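Local coordinates for protein origin of replication complex subunit 1B (Arabidopsis thaliana, PDB 5HH7) that serves as a subunit of the origin recognition complex, binding replication origins and reading the histone H3 tail through its BAH-PHD cassette, at residues 170-179 / 208-219. Residues are numbered along the deposited sequence; the frame is centred on the assembly and turned at random.
Sequences LKRELYLTND and DDVFLCEYEYDV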
# COMPACT_ATOMS: atom_id res chain seq x y z
N LEU A 170 12.51 2.93 1.29
CA LEU A 170 11.63 3.90 0.66
C LEU A 170 10.37 4.04 1.51
O LEU A 170 10.02 3.12 2.26
CB LEU A 170 11.27 3.49 -0.77
CG LEU A 170 12.43 3.38 -1.77
CD1 LEU A 170 11.90 3.38 -3.20
CD2 LEU A 170 13.45 4.48 -1.56
N LYS A 171 9.69 5.17 1.40
CA LYS A 171 8.50 5.42 2.20
C LYS A 171 7.35 4.46 1.90
O LYS A 171 6.54 4.15 2.77
CB LYS A 171 8.04 6.88 2.06
CG LYS A 171 8.95 7.87 2.76
CD LYS A 171 8.96 7.64 4.27
CE LYS A 171 9.85 8.64 4.98
NZ LYS A 171 9.71 8.55 6.46
N ARG A 172 7.27 3.99 0.66
CA ARG A 172 6.22 3.05 0.28
C ARG A 172 6.67 1.59 0.35
O ARG A 172 6.06 0.71 -0.27
CB ARG A 172 5.69 3.37 -1.12
CG ARG A 172 4.84 4.64 -1.18
CD ARG A 172 4.40 4.96 -2.60
NE ARG A 172 3.36 5.99 -2.62
CZ ARG A 172 2.07 5.74 -2.48
NH1 ARG A 172 1.19 6.74 -2.51
NH2 ARG A 172 1.64 4.50 -2.30
N GLU A 173 7.74 1.32 1.10
CA GLU A 173 8.30 -0.02 1.16
C GLU A 173 7.69 -0.90 2.25
O GLU A 173 7.50 -0.45 3.38
CB GLU A 173 9.83 0.02 1.30
CG GLU A 173 10.48 -1.37 1.25
CD GLU A 173 11.99 -1.31 1.17
OE1 GLU A 173 12.56 -0.22 1.36
OE2 GLU A 173 12.61 -2.37 0.90
N LEU A 174 7.38 -2.14 1.90
CA LEU A 174 6.88 -3.13 2.84
C LEU A 174 7.79 -4.35 2.83
O LEU A 174 8.49 -4.60 1.85
CB LEU A 174 5.48 -3.59 2.43
CG LEU A 174 4.41 -2.50 2.25
CD1 LEU A 174 3.14 -3.10 1.68
CD2 LEU A 174 4.15 -1.81 3.59
N TYR A 175 7.78 -5.10 3.93
CA TYR A 175 8.42 -6.41 3.98
C TYR A 175 7.33 -7.47 4.04
O TYR A 175 6.32 -7.28 4.71
CB TYR A 175 9.28 -6.54 5.23
CG TYR A 175 10.39 -5.53 5.34
CD1 TYR A 175 11.20 -5.23 4.25
CD2 TYR A 175 10.64 -4.88 6.54
CE1 TYR A 175 12.23 -4.30 4.35
CE2 TYR A 175 11.66 -3.95 6.65
CZ TYR A 175 12.45 -3.67 5.56
OH TYR A 175 13.47 -2.75 5.68
N LEU A 176 7.54 -8.58 3.34
CA LEU A 176 6.62 -9.71 3.43
C LEU A 176 7.08 -10.67 4.52
O LEU A 176 8.13 -11.30 4.40
CB LEU A 176 6.52 -10.45 2.09
CG LEU A 176 5.47 -11.56 2.05
CD1 LEU A 176 4.11 -11.02 2.47
CD2 LEU A 176 5.39 -12.18 0.66
N THR A 177 6.31 -10.77 5.60
CA THR A 177 6.73 -11.59 6.72
C THR A 177 6.43 -13.06 6.49
O THR A 177 5.80 -13.44 5.50
CB THR A 177 6.04 -11.17 8.03
OG1 THR A 177 4.67 -11.61 8.00
CG2 THR A 177 6.09 -9.66 8.19
N ASN A 178 6.88 -13.90 7.42
CA ASN A 178 6.50 -15.29 7.46
C ASN A 178 5.45 -15.53 8.54
O ASN A 178 5.33 -16.63 9.08
CB ASN A 178 7.72 -16.18 7.68
CG ASN A 178 8.71 -16.10 6.53
OD1 ASN A 178 8.31 -16.00 5.36
ND2 ASN A 178 10.00 -16.13 6.84
N ASP A 179 4.70 -14.48 8.85
CA ASP A 179 3.55 -14.57 9.75
C ASP A 179 2.29 -14.81 8.92
O ASP A 179 2.03 -14.10 7.95
CB ASP A 179 3.38 -13.28 10.55
CG ASP A 179 4.40 -13.14 11.67
OD1 ASP A 179 5.36 -13.93 11.71
OD2 ASP A 179 4.23 -12.22 12.50
N ASP A 208 -2.42 5.74 -5.45
CA ASP A 208 -2.06 5.82 -4.04
C ASP A 208 -1.77 4.46 -3.40
O ASP A 208 -1.15 4.39 -2.33
CB ASP A 208 -3.19 6.50 -3.26
CG ASP A 208 -2.72 7.05 -1.93
OD1 ASP A 208 -1.58 7.53 -1.86
OD2 ASP A 208 -3.51 7.00 -0.96
N ASP A 209 -2.22 3.39 -4.03
CA ASP A 209 -2.18 2.08 -3.41
C ASP A 209 -1.05 1.20 -3.94
O ASP A 209 -1.16 -0.03 -3.96
CB ASP A 209 -3.54 1.40 -3.56
CG ASP A 209 -4.66 2.24 -2.97
OD1 ASP A 209 -4.58 2.55 -1.76
OD2 ASP A 209 -5.59 2.63 -3.71
N VAL A 210 0.04 1.84 -4.35
CA VAL A 210 1.19 1.13 -4.89
C VAL A 210 2.32 1.08 -3.87
O VAL A 210 2.72 2.11 -3.31
CB VAL A 210 1.69 1.81 -6.18
CG1 VAL A 210 3.00 1.17 -6.66
CG2 VAL A 210 0.63 1.74 -7.26
N PHE A 211 2.83 -0.12 -3.62
CA PHE A 211 3.91 -0.29 -2.65
C PHE A 211 5.06 -1.09 -3.23
O PHE A 211 4.90 -1.79 -4.23
CB PHE A 211 3.38 -0.98 -1.39
CG PHE A 211 2.24 -0.26 -0.75
CD1 PHE A 211 2.47 0.77 0.15
CD2 PHE A 211 0.93 -0.59 -1.06
CE1 PHE A 211 1.41 1.45 0.73
CE2 PHE A 211 -0.13 0.08 -0.49
CZ PHE A 211 0.11 1.11 0.40
N LEU A 212 6.21 -0.98 -2.59
CA LEU A 212 7.40 -1.72 -2.98
C LEU A 212 7.64 -2.85 -1.98
O LEU A 212 7.56 -2.63 -0.78
CB LEU A 212 8.62 -0.79 -2.96
CG LEU A 212 9.98 -1.49 -2.95
CD1 LEU A 212 10.26 -2.13 -4.30
CD2 LEU A 212 11.10 -0.51 -2.57
N CYS A 213 7.91 -4.05 -2.49
CA CYS A 213 8.40 -5.12 -1.64
C CYS A 213 9.50 -5.91 -2.32
O CYS A 213 9.27 -6.54 -3.35
CB CYS A 213 7.28 -6.07 -1.22
SG CYS A 213 7.84 -7.36 -0.06
N GLU A 214 10.69 -5.85 -1.75
CA GLU A 214 11.83 -6.59 -2.27
C GLU A 214 12.16 -7.79 -1.39
O GLU A 214 12.64 -8.81 -1.88
CB GLU A 214 13.06 -5.68 -2.37
CG GLU A 214 14.32 -6.38 -2.87
CD GLU A 214 15.39 -5.40 -3.32
OE1 GLU A 214 15.27 -4.20 -3.02
OE2 GLU A 214 16.35 -5.84 -4.00
N TYR A 215 11.89 -7.67 -0.09
CA TYR A 215 12.36 -8.67 0.87
C TYR A 215 11.28 -9.40 1.64
O TYR A 215 10.24 -8.83 2.00
CB TYR A 215 13.31 -8.04 1.89
CG TYR A 215 14.52 -7.39 1.28
CD1 TYR A 215 15.64 -8.14 0.93
CD2 TYR A 215 14.54 -6.02 1.05
CE1 TYR A 215 16.74 -7.53 0.36
CE2 TYR A 215 15.64 -5.41 0.48
CZ TYR A 215 16.74 -6.17 0.15
OH TYR A 215 17.83 -5.55 -0.41
N GLU A 216 11.56 -10.67 1.90
CA GLU A 216 10.86 -11.43 2.91
C GLU A 216 11.55 -11.18 4.24
O GLU A 216 12.78 -11.24 4.33
CB GLU A 216 10.93 -12.92 2.56
CG GLU A 216 10.45 -13.85 3.65
CD GLU A 216 10.74 -15.30 3.31
OE1 GLU A 216 10.22 -15.78 2.27
OE2 GLU A 216 11.49 -15.96 4.06
N TYR A 217 10.77 -10.87 5.27
CA TYR A 217 11.33 -10.62 6.59
C TYR A 217 10.87 -11.70 7.56
O TYR A 217 9.68 -11.81 7.85
CB TYR A 217 10.89 -9.25 7.10
CG TYR A 217 11.34 -8.92 8.52
CD1 TYR A 217 12.69 -8.78 8.82
CD2 TYR A 217 10.42 -8.71 9.54
CE1 TYR A 217 13.11 -8.47 10.11
CE2 TYR A 217 10.83 -8.40 10.83
CZ TYR A 217 12.18 -8.27 11.11
OH TYR A 217 12.59 -7.95 12.39
N ASP A 218 11.80 -12.50 8.06
CA ASP A 218 11.45 -13.47 9.09
C ASP A 218 11.48 -12.78 10.44
O ASP A 218 12.55 -12.39 10.92
CB ASP A 218 12.37 -14.68 9.09
CG ASP A 218 11.84 -15.80 9.96
OD1 ASP A 218 12.11 -15.80 11.18
OD2 ASP A 218 11.13 -16.68 9.43
N VAL A 219 10.31 -12.64 11.05
CA VAL A 219 10.17 -11.89 12.29
C VAL A 219 10.91 -12.55 13.46
O VAL A 219 11.44 -11.86 14.33
CB VAL A 219 8.68 -11.67 12.63
CG1 VAL A 219 8.52 -10.91 13.94
CG2 VAL A 219 7.98 -10.93 11.48
O HOH W 1 11.06 -4.65 0.82
O HOH W 2 7.82 -14.08 10.20
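The guanidinium of Arg-172 reaches the 208-219 segment end-on, its chain extended from CG to NE so that both terminal nitrogens arrive at Asp-208. Arg-172 NH2 donates to the backbone O of Asp-208 at 2.8 Å, a bond lying in the guanidinium plane but rising 59° out of the carbonyl plane. Arg-172 NH1 forms a salt bridge with Asp-208 OD1 (3.0 Å), coming to the anti side but out of the plane of a carboxylate turned 80° from the guanidinium. A more bent bond from Arg-172 NH2 to Val-210 O (2.8 Å), tilted from the guanidinium plane, should together with the Asp-208 bonds limit the group's rotation. Glu-66 of the PHD finger also pairs with Arg-172, and Arg-123 with Asp-208, while the backbone N of Asp-208 bonds to the bound H3 peptide; the cluster thus ties the BAH domain to the PHD finger beside the histone-binding surface.

Beyond it, the backbones join through Leu-212, whose N and O bond to Arg-172 O and Leu-174 N. Leu-174 CD1 packs obliquely on Phe-211 CB at 3.7 Å, and the Glu-173 and Leu-212 side chains run alongside each other in the same direction. In the mixed sheet of the BAH domain, strands 175-184 and 210-218 are parallel neighbours, but the pairing slips by one residue before Leu-176 bonds to Tyr-215 and Tyr-217. A water bridges this break, donating to Glu-173 OE2 and Leu-174 O and accepting from Glu-214 N; Asn-169 bonds to Glu-173 OE1.

Tyr-175 and Tyr-217 meet through their CB atoms, 3.7 Å apart, their rings inclined at 37°. At the far end, Asn-178 ND2 bonds to Asp-218 OD2 (2.9 Å) and Glu-216 OE2 (3.2 Å), both in the amide plane, the first met on its anti side, the second from above its carboxylate plane. Arg-153 pairs with Glu-216 OE1.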